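Extracellular sialidase/neuraminidase, putative (PDB 2XZI) probably cleaves terminal sialic acid-type sugars as an extracellular six-bladed beta-propeller glycosidase, with a preference for the deaminated sugar KDN. Local coordinates at residues K73-T77 against T78-G82; V169-T172 against K173-T176; R308-D312 against A313-K317. One frame throughout, in Å; residues are numbered along the deposited sequence.

Contact 1: residues K73-T77 against T78-G82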
ATOM      1  N   LYS A  73       6.903  -8.093   8.021  1.00  7.00           N
ATOM      2  CA  LYS A  73       8.056  -8.974   7.887  1.00  6.32           C
ATOM      3  C   LYS A  73       9.184  -8.207   7.248  1.00  6.63           C
ATOM      4  O   LYS A  73       8.962  -7.323   6.429  1.00  7.60           O
ATOM      5  CB  LYS A  73       7.722 -10.171   7.005  1.00  7.39           C
ATOM      6  CG  LYS A  73       6.750 -11.166   7.608  1.00  7.94           C
ATOM      7  CD  LYS A  73       6.538 -12.337   6.676  1.00  7.50           C
ATOM      8  CE  LYS A  73       5.700 -13.374   7.376  1.00  8.59           C
ATOM      9  NZ  LYS A  73       5.646 -14.645   6.640  1.00  9.91           N
ATOM     10  N   ARG A  74      10.412  -8.550   7.611  1.00  6.56           N
ATOM     11  CA  ARG A  74      11.586  -8.018   6.939  1.00  6.86           C
ATOM     12  C   ARG A  74      12.309  -9.148   6.238  1.00  6.86           C
ATOM     13  O   ARG A  74      12.211 -10.302   6.651  1.00  6.73           O
ATOM     14  CB  ARG A  74      12.576  -7.435   7.956  1.00  6.52           C
ATOM     15  CG  ARG A  74      11.968  -6.579   9.062  1.00  8.46           C
ATOM     16  CD  ARG A  74      13.100  -5.884   9.820  1.00  9.62           C
ATOM     17  NE  ARG A  74      14.059  -6.842  10.388  1.00  8.55           N
ATOM     18  CZ  ARG A  74      15.298  -6.532  10.768  1.00  8.70           C
ATOM     19  NH1 ARG A  74      15.774  -5.307  10.622  1.00 10.43           N
ATOM     20  NH2 ARG A  74      16.090  -7.473  11.276  1.00 10.72           N
ATOM     21  N   THR A  75      13.080  -8.820   5.216  1.00  6.45           N
ATOM     22  CA  THR A  75      14.091  -9.740   4.742  1.00  6.63           C
ATOM     23  C   THR A  75      15.161  -9.933   5.813  1.00  7.14           C
ATOM     24  O   THR A  75      15.498  -8.998   6.561  1.00  6.70           O
ATOM     25  CB  THR A  75      14.692  -9.309   3.383  1.00  6.60           C
ATOM     26  OG1 THR A  75      15.271  -7.994   3.480  1.00  5.36           O
ATOM     27  CG2 THR A  75      13.594  -9.316   2.329  1.00  7.31           C
ATOM     28  N   LYS A  76      15.657 -11.172   5.895  1.00  7.08           N
ATOM     29  CA  LYS A  76      16.635 -11.562   6.913  1.00  7.56           C
ATOM     30  C   LYS A  76      17.935 -10.784   6.801  1.00  8.06           C
ATOM     31  O   LYS A  76      18.549 -10.438   7.823  1.00  9.80           O
ATOM     32  CB  LYS A  76      16.934 -13.057   6.814  1.00  7.25           C
ATOM     33  CG  LYS A  76      15.822 -13.959   7.298  1.00  7.80           C
ATOM     34  CD  LYS A  76      16.227 -15.414   7.094  1.00  9.58           C
ATOM     35  CE  LYS A  76      15.163 -16.340   7.624  1.00 11.91           C
ATOM     36  NZ  LYS A  76      15.542 -17.757   7.341  1.00 13.77           N
ATOM     37  N   THR A  77      18.340 -10.480   5.577  1.00  8.78           N
ATOM     38  CA  THR A  77      19.550  -9.722   5.355  1.00  9.63           C
ATOM     39  C   THR A  77      19.225  -8.547   4.470  1.00  9.69           C
ATOM     40  O   THR A  77      18.106  -8.450   3.921  1.00  9.95           O
ATOM     41  CB  THR A  77      20.658 -10.555   4.689  1.00  9.71           C
ATOM     42  OG1 THR A  77      20.359 -10.690   3.304  1.00  9.66           O
ATOM     43  CG2 THR A  77      20.811 -11.957   5.353  1.00 10.47           C
ATOM     44  N   THR A  78      20.179  -7.633   4.352  1.00  9.82           N
ATOM     45  CA  THR A  78      20.029  -6.468   3.482  1.00 10.04           C
ATOM     46  C   THR A  78      20.287  -6.799   2.003  1.00 10.87           C
ATOM     47  O   THR A  78      20.052  -5.964   1.127  1.00 10.54           O
ATOM     48  CB  THR A  78      20.986  -5.335   3.916  1.00 10.47           C
ATOM     49  OG1 THR A  78      22.335  -5.795   3.760  1.00 11.09           O
ATOM     50  CG2 THR A  78      20.754  -4.935   5.376  1.00 10.99           C
ATOM     51  N   ALA A  79      20.778  -8.007   1.727  1.00 10.81           N
ATOM     52  CA  ALA A  79      21.266  -8.359   0.399  1.00 10.56           C
ATOM     53  C   ALA A  79      20.475  -9.453  -0.313  1.00 10.52           C
ATOM     54  O   ALA A  79      20.691  -9.698  -1.497  1.00 11.55           O
ATOM     55  CB  ALA A  79      22.756  -8.742   0.464  1.00 11.13           C
ATOM     56  N   ASN A  80      19.544 -10.097   0.386  1.00  9.43           N
ATOM     57  CA  ASN A  80      18.895 -11.264  -0.208  1.00  9.03           C
ATOM     58  C   ASN A  80      17.714 -10.933  -1.105  1.00  8.15           C
ATOM     59  O   ASN A  80      17.253 -11.783  -1.886  1.00  8.34           O
ATOM     60  CB  ASN A  80      18.564 -12.356   0.835  1.00  9.11           C
ATOM     61  CG  ASN A  80      17.393 -12.007   1.740  1.00  9.83           C
ATOM     62  OD1 ASN A  80      16.449 -11.323   1.333  1.00  8.16           O
ATOM     63  ND2 ASN A  80      17.419 -12.542   2.971  1.00  9.32           N
ATOM     64  N   ASN A  81      17.241  -9.690  -1.016  1.00  7.72           N
ATOM     65  CA  ASN A  81      16.219  -9.167  -1.934  1.00  7.45           C
ATOM     66  C   ASN A  81      14.866  -9.892  -1.859  1.00  7.42           C
ATOM     67  O   ASN A  81      14.020  -9.744  -2.742  1.00  7.17           O
ATOM     68  CB  ASN A  81      16.752  -9.123  -3.380  1.00  8.00           C
ATOM     69  CG  ASN A  81      18.054  -8.337  -3.499  1.00  9.67           C
ATOM     70  OD1 ASN A  81      18.145  -7.199  -3.057  1.00 10.77           O
ATOM     71  ND2 ASN A  81      19.071  -8.958  -4.089  1.00 12.05           N
ATOM     72  N   GLY A  82      14.665 -10.678  -0.805  1.00  6.89           N
ATOM     73  CA  GLY A  82      13.403 -11.390  -0.609  1.00  7.09           C
ATOM     74  C   GLY A  82      13.104 -12.404  -1.691  1.00  7.22           C
ATOM     75  O   GLY A  82      11.938 -12.684  -1.969  1.00  6.42           O
TER
HETATM   76  O   HOH W   1      17.147  -7.612   0.933  1.00  9.82           O
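With chi1 at 77° in Thr-77 and 74° in Asn-80, both side chains begin between their own backbone N and carbonyl carbon, folded back over the turn. Thr-77 thereby points OG1 at the N-H groups of the residues that follow: Ala-79 N donates to Thr-77 OG1 at 3.1 Å, fairly straight at 153°, and Asn-80 N makes a weak second bond to the same oxygen. Asn-80 swings its amide back toward Thr-75. Asn-80 OD1 passes Thr-75 CB at 3.4 Å, the two side chains running in opposite directions, and Asn-80 OD1 takes Gly-82 N at 2.9 Å in an Asx turn. Thr-75 CG2 rests against the backbone of Gly-82, 3.6 Å from Gly-82 N, while Thr-75 OG1 bonds Thr-77 O at 2.9 Å. A water bridges the turn, donating to Thr-77 O and accepting from Asn-81 N.

Outside the turn, Asn-80 ND2 reaches Asp-87 O, and Gly-82 O receives the indole N-H groups of Trp-88 and Trp-372. The Asx turn at Asn-80 belongs to the connection from the third to the fourth strand of a propeller blade, after strand 68-74.

Contact 2: residues V169-T172 against K173-T176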
ATOM      1  N   VAL A 169       2.672   7.804  17.667  1.00  7.75           N
ATOM      2  CA  VAL A 169       2.271   9.105  18.179  1.00  8.62           C
ATOM      3  C   VAL A 169       1.049   9.603  17.407  1.00  7.84           C
ATOM      4  O   VAL A 169       0.992   9.533  16.174  1.00  8.12           O
ATOM      5  CB  VAL A 169       3.396  10.141  18.068  1.00  7.71           C
ATOM      6  CG1 VAL A 169       2.932  11.515  18.621  1.00 10.65           C
ATOM      7  CG2 VAL A 169       4.632   9.663  18.829  1.00  8.09           C
ATOM      8  N   ASP A 170       0.075  10.130  18.134  1.00  8.31           N
ATOM      9  CA  ASP A 170      -1.190  10.576  17.542  1.00  8.24           C
ATOM     10  C   ASP A 170      -1.024  11.993  16.972  1.00  8.68           C
ATOM     11  O   ASP A 170      -0.787  12.950  17.711  1.00 10.29           O
ATOM     12  CB  ASP A 170      -2.323  10.469  18.579  1.00  8.85           C
ATOM     13  CG  ASP A 170      -3.695  10.698  17.988  1.00 10.04           C
ATOM     14  OD1 ASP A 170      -3.783  11.333  16.925  1.00 12.08           O
ATOM     15  OD2 ASP A 170      -4.683  10.244  18.585  1.00 10.69           O
ATOM     16  N   LEU A 171      -1.106  12.101  15.648  1.00  8.01           N
ATOM     17  CA  LEU A 171      -0.914  13.369  14.954  1.00  8.68           C
ATOM     18  C   LEU A 171      -2.212  13.926  14.390  1.00  7.82           C
ATOM     19  O   LEU A 171      -2.176  14.873  13.598  1.00  8.77           O
ATOM     20  CB  LEU A 171       0.163  13.261  13.871  1.00  9.19           C
ATOM     21  CG  LEU A 171       1.594  12.985  14.357  1.00 10.36           C
ATOM     22  CD1 LEU A 171       2.598  13.114  13.215  1.00 11.76           C
ATOM     23  CD2 LEU A 171       1.989  13.929  15.493  1.00 13.91           C
ATOM     24  N   THR A 172      -3.340  13.378  14.835  1.00  7.75           N
ATOM     25  CA  THR A 172      -4.670  13.748  14.321  1.00  8.24           C
ATOM     26  C   THR A 172      -4.929  15.243  14.397  1.00  8.41           C
ATOM     27  O   THR A 172      -5.362  15.843  13.411  1.00  8.14           O
ATOM     28  CB  THR A 172      -5.772  13.009  15.082  1.00  8.13           C
ATOM     29  OG1 THR A 172      -5.531  11.605  14.992  1.00  8.36           O
ATOM     30  CG2 THR A 172      -7.155  13.266  14.485  1.00  8.65           C
ATOM     31  N   LYS A 173      -4.649  15.847  15.550  1.00  8.50           N
ATOM     32  CA  LYS A 173      -4.964  17.264  15.726  1.00  9.60           C
ATOM     33  C   LYS A 173      -4.101  18.161  14.852  1.00  9.84           C
ATOM     34  O   LYS A 173      -4.512  19.263  14.514  1.00 10.95           O
ATOM     35  CB  LYS A 173      -4.832  17.665  17.195  1.00  9.55           C
ATOM     36  CG  LYS A 173      -5.820  17.001  18.100  1.00 12.62           C
ATOM     37  CD  LYS A 173      -7.241  17.504  17.871  1.00 18.24           C
ATOM     38  CE  LYS A 173      -7.356  18.998  18.143  1.00 20.89           C
ATOM     39  NZ  LYS A 173      -8.764  19.361  18.464  1.00 24.44           N
ATOM     40  N   GLU A 174      -2.929  17.662  14.469  1.00  9.86           N
ATOM     41  CA  GLU A 174      -1.973  18.416  13.678  0.50 10.04           C
ATOM     42  C   GLU A 174      -2.192  18.231  12.167  1.00  9.72           C
ATOM     43  O   GLU A 174      -2.022  19.172  11.376  1.00 10.65           O
ATOM     44  CB  GLU A 174      -0.551  17.989  14.069  0.50 10.51           C
ATOM     45  CG  GLU A 174      -0.092  18.436  15.475  0.50 12.34           C
ATOM     46  CD  GLU A 174      -0.734  17.675  16.647  0.50 13.81           C
ATOM     47  OE1 GLU A 174      -1.124  16.489  16.504  0.50 12.97           O
ATOM     48  OE2 GLU A 174      -0.839  18.276  17.742  0.50 16.57           O
ATOM     49  N   LEU A 175      -2.569  17.014  11.763  1.00  9.06           N
ATOM     50  CA  LEU A 175      -2.521  16.642  10.346  1.00  8.39           C
ATOM     51  C   LEU A 175      -3.825  16.130   9.760  1.00  7.76           C
ATOM     52  O   LEU A 175      -3.870  15.767   8.573  1.00  7.58           O
ATOM     53  CB  LEU A 175      -1.411  15.596  10.103  1.00  8.82           C
ATOM     54  CG  LEU A 175       0.014  16.031  10.461  1.00  8.97           C
ATOM     55  CD1 LEU A 175       0.996  14.887  10.330  1.00  8.92           C
ATOM     56  CD2 LEU A 175       0.476  17.222   9.625  1.00 10.19           C
ATOM     57  N   THR A 176      -4.873  16.098  10.574  1.00  7.13           N
ATOM     58  CA  THR A 176      -6.221  15.808  10.061  1.00  7.04           C
ATOM     59  C   THR A 176      -7.086  17.042  10.278  1.00  7.38           C
ATOM     60  O   THR A 176      -7.075  17.620  11.369  1.00  7.87           O
ATOM     61  CB  THR A 176      -6.849  14.582  10.744  1.00  7.41           C
ATOM     62  OG1 THR A 176      -5.902  13.503  10.707  1.00  7.83           O
ATOM     63  CG2 THR A 176      -8.142  14.144  10.031  1.00  7.41           C
TER
HETATM   64  O   HOH W   2      -3.352  14.658  17.902  1.00 14.36           O
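Leu-171 O is gripped by two backbone N-H groups from the first turn of helix 172-175. Leu-175 N meets Leu-171 O at 2.8 Å, nearly in line with the C=O although its own N-H is bent; the bond from Glu-174 N to the same oxygen is weak. One residue on, Thr-172 O takes Thr-176 N at 2.9 Å, the donor tilted out of the carbonyl plane, and this closes the short helix.

The side chains follow the same spacing. Leu-171 and Leu-175 lie next to each other and point the same way, their CD1 methyls 3.7 Å apart. Thr-172 and Thr-176 repeat this pairing: with Thr-172 CG2 anti to its own N, the methyl meets Thr-176 CB at 4.0 Å and leaves the hydroxyl to turn back toward the strand. There Asp-170 OD1 receives Thr-172 OG1 at 2.6 Å through its syn lone pair, and Thr-172 N at 3.0 Å nearly along the C-O bond, an Asx turn leading into the helix. Lys-173 N donates a hydrogen bond to a water that can in turn donate to Asp-170 O.

Thr-172 OG1 also accepts from Leu-153 N, and Leu-175 packs on Ile-207, Trp-218 and Val-220 of the neighbouring blade. With Thr-172 N and OG1 on Asp-170 OD1 and His-152 ND1 on Asp-170 OD2, both carboxylate oxygens have partners, and the ionised form of Asp-170 would be expected to be favoured.

Contact 3: residues R308-D312 against A313-K317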
ATOM      1  N   ARG A 308       1.917  -1.944 -15.304  1.00  5.81           N
ATOM      2  CA  ARG A 308       2.128  -1.150 -16.511  1.00  5.96           C
ATOM      3  C   ARG A 308       3.292  -0.189 -16.384  1.00  5.88           C
ATOM      4  O   ARG A 308       3.672   0.196 -15.263  1.00  6.10           O
ATOM      5  CB  ARG A 308       0.901  -0.283 -16.771  1.00  6.01           C
ATOM      6  CG  ARG A 308      -0.422  -1.037 -16.897  1.00  5.83           C
ATOM      7  CD  ARG A 308      -1.488   0.017 -16.999  1.00  7.69           C
ATOM      8  NE  ARG A 308      -2.864  -0.451 -16.920  1.00  7.62           N
ATOM      9  CZ  ARG A 308      -3.676  -0.559 -17.965  1.00  9.03           C
ATOM     10  NH1 ARG A 308      -3.225  -0.302 -19.198  1.00  8.56           N
ATOM     11  NH2 ARG A 308      -4.941  -0.915 -17.772  1.00  9.55           N
ATOM     12  N   ILE A 309       3.797   0.254 -17.543  1.00  6.39           N
ATOM     13  CA  ILE A 309       4.880   1.244 -17.631  1.00  7.22           C
ATOM     14  C   ILE A 309       4.419   2.470 -18.416  1.00  6.96           C
ATOM     15  O   ILE A 309       3.762   2.343 -19.464  1.00  7.50           O
ATOM     16  CB  ILE A 309       6.151   0.664 -18.292  1.00  6.86           C
ATOM     17  CG1 ILE A 309       6.701  -0.548 -17.508  1.00  7.33           C
ATOM     18  CG2 ILE A 309       7.230   1.737 -18.479  1.00  9.78           C
ATOM     19  CD1 ILE A 309       7.597  -1.505 -18.338  1.00 10.61           C
ATOM     20  N   SER A 310       4.748   3.658 -17.908  1.00  7.45           N
ATOM     21  CA  SER A 310       4.629   4.868 -18.731  1.00  8.12           C
ATOM     22  C   SER A 310       6.006   5.454 -18.949  1.00  8.04           C
ATOM     23  O   SER A 310       6.791   5.544 -18.002  1.00  8.02           O
ATOM     24  CB  SER A 310       3.747   5.923 -18.071  1.00  7.68           C
ATOM     25  OG  SER A 310       3.693   7.098 -18.895  1.00  8.03           O
ATOM     26  N   TYR A 311       6.262   5.906 -20.177  1.00  8.33           N
ATOM     27  CA  TYR A 311       7.484   6.615 -20.535  1.00  9.27           C
ATOM     28  C   TYR A 311       7.252   8.124 -20.620  1.00  9.64           C
ATOM     29  O   TYR A 311       8.187   8.881 -20.903  1.00 10.49           O
ATOM     30  CB  TYR A 311       8.001   6.103 -21.880  1.00  9.25           C
ATOM     31  CG  TYR A 311       8.316   4.637 -21.866  1.00 10.06           C
ATOM     32  CD1 TYR A 311       9.505   4.178 -21.316  1.00 10.63           C
ATOM     33  CD2 TYR A 311       7.414   3.703 -22.383  1.00 12.62           C
ATOM     34  CE1 TYR A 311       9.812   2.817 -21.295  1.00 11.54           C
ATOM     35  CE2 TYR A 311       7.710   2.342 -22.375  1.00 13.22           C
ATOM     36  CZ  TYR A 311       8.898   1.911 -21.823  1.00 13.35           C
ATOM     37  OH  TYR A 311       9.181   0.567 -21.822  1.00 14.63           O
ATOM     38  N   ASP A 312       6.028   8.563 -20.369  1.00  9.17           N
ATOM     39  CA  ASP A 312       5.674   9.984 -20.511  1.00 10.30           C
ATOM     40  C   ASP A 312       6.198  10.815 -19.360  1.00  9.99           C
ATOM     41  O   ASP A 312       6.153  10.383 -18.207  1.00 10.34           O
ATOM     42  CB  ASP A 312       4.161  10.168 -20.619  1.00  9.48           C
ATOM     43  CG  ASP A 312       3.585   9.622 -21.911  1.00 13.04           C
ATOM     44  OD1 ASP A 312       4.288   9.605 -22.950  1.00 15.57           O
ATOM     45  OD2 ASP A 312       2.407   9.226 -21.893  1.00 14.40           O
ATOM     46  N   ALA A 313       6.668  12.024 -19.666  1.00  9.85           N
ATOM     47  CA  ALA A 313       7.212  12.904 -18.632  1.00 10.04           C
ATOM     48  C   ALA A 313       6.206  13.282 -17.538  1.00 10.01           C
ATOM     49  O   ALA A 313       6.603  13.624 -16.427  1.00  9.68           O
ATOM     50  CB  ALA A 313       7.812  14.148 -19.273  1.00 10.51           C
ATOM     51  N   ASP A 314       4.920  13.211 -17.882  1.00 10.63           N
ATOM     52  CA  ASP A 314       3.812  13.503 -16.975  1.00 10.78           C
ATOM     53  C   ASP A 314       2.943  12.263 -16.728  1.00 10.49           C
ATOM     54  O   ASP A 314       1.826  12.371 -16.219  1.00 10.69           O
ATOM     55  CB  ASP A 314       2.940  14.619 -17.561  1.00 11.65           C
ATOM     56  CG  ASP A 314       2.321  14.246 -18.907  1.00 13.11           C
ATOM     57  OD1 ASP A 314       2.658  13.188 -19.493  1.00 12.88           O
ATOM     58  OD2 ASP A 314       1.484  15.036 -19.398  1.00 16.28           O
ATOM     59  N   ALA A 315       3.467  11.086 -17.090  1.00 10.00           N
ATOM     60  CA  ALA A 315       2.714   9.816 -16.987  1.00 10.28           C
ATOM     61  C   ALA A 315       1.314   9.885 -17.621  1.00 10.94           C
ATOM     62  O   ALA A 315       0.347   9.321 -17.101  1.00 11.03           O
ATOM     63  CB  ALA A 315       2.655   9.310 -15.509  1.00 10.03           C
ATOM     64  N   LYS A 316       1.195  10.588 -18.751  1.00 11.56           N
ATOM     65  CA  LYS A 316      -0.108  10.732 -19.385  1.00 12.59           C
ATOM     66  C   LYS A 316      -0.713   9.385 -19.747  1.00 11.95           C
ATOM     67  O   LYS A 316      -1.888   9.152 -19.459  1.00 12.02           O
ATOM     68  CB  LYS A 316      -0.050  11.634 -20.623  1.00 13.73           C
ATOM     69  CG  LYS A 316      -1.438  11.928 -21.211  1.00 16.52           C
ATOM     70  CD  LYS A 316      -1.423  13.085 -22.199  1.00 21.41           C
ATOM     71  CE  LYS A 316      -1.445  12.599 -23.642  1.00 24.99           C
ATOM     72  NZ  LYS A 316      -2.101  13.602 -24.536  1.00 26.01           N
ATOM     73  N   LYS A 317       0.092   8.526 -20.374  1.00 11.96           N
ATOM     74  CA  LYS A 317      -0.375   7.231 -20.865  1.00 12.27           C
ATOM     75  C   LYS A 317       0.530   6.112 -20.389  1.00 11.30           C
ATOM     76  O   LYS A 317       1.761   6.205 -20.474  1.00 10.85           O
ATOM     77  CB  LYS A 317      -0.453   7.205 -22.401  1.00 13.09           C
ATOM     78  CG  LYS A 317      -1.260   6.026 -22.938  1.00 17.82           C
ATOM     79  CD  LYS A 317      -1.222   5.920 -24.456  1.00 21.66           C
ATOM     80  CE  LYS A 317      -2.242   4.907 -24.955  1.00 24.24           C
ATOM     81  NZ  LYS A 317      -2.103   3.571 -24.286  1.00 25.38           N
TER
HETATM   82  O   HOH W   3       4.050   5.783 -22.169  1.00 16.82           O
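The loop leaving strand 305-310 resembles an Asp-box, the sialidase motif, with Ser-310 and Asp-312 in the S-x-D places but the aromatic Phe-318 one residue later than usual. Ser-310 OG reaches across the loop and donates to Lys-317 O at 2.7 Å, coming from above the carbonyl plane. The torsion that makes this possible sets OG opposite the backbone N (chi1 178°), on the carbonyl side, where Ser-310 OG also accepts from Asp-312 N at 3.1 Å in an ST turn. One hydroxyl thus joins the two ends of the loop, and Ala-315 CA lies against Ser-310 OG at 3.5 Å.

Asp-312 works beside it. Asp-312 OD2 takes Lys-317 N at 2.9 Å through the anti lone pair, away from the other oxygen, and lies alongside Lys-317 CB. At the head of the loop Ala-315 N donates to Asp-312 O at 3.0 Å, closing a type I beta turn; the positive phi of Ala-315 (50°) then turns the chain back, so that Lys-317 comes to Asp-312 and Ser-310. Asp-314 OD1 comes within 3.6 Å of Asp-312 CB and accepts a weak bond from Lys-316 N. A water supplies a further bridge, accepting from Tyr-311 N and donating to Lys-317 O.

Arg-256 NE fastens Asp-314 O from outside, and Tyr-311 OH bonds to Asp-3 near the chain start. A serine and an aspartate clamping the residue before an aromatic in this way are consistent with a degenerate Asp-box one residue longer than the standard motif, between the third and fourth strands of a propeller blade.

Overall arrangement
From the N terminus, contact 1 comes first, turning the chain after strand 68-74 on its way to 92-93, within one four-stranded blade. Contact 2 follows at the outermost strand of the next blade, where 169-170 runs into helix 172-175 and the chain heads for the sheet that begins at 191-192. Contact 3 turns the chain after strand 305-310, before 322-323, so contacts 1 and 3 occupy equivalent connections in different blades. All three are local and in series: none nests within or crosses another. Their centres are 30 to 34 Å apart, spread around the propeller, each about 20 Å from the chain's centre.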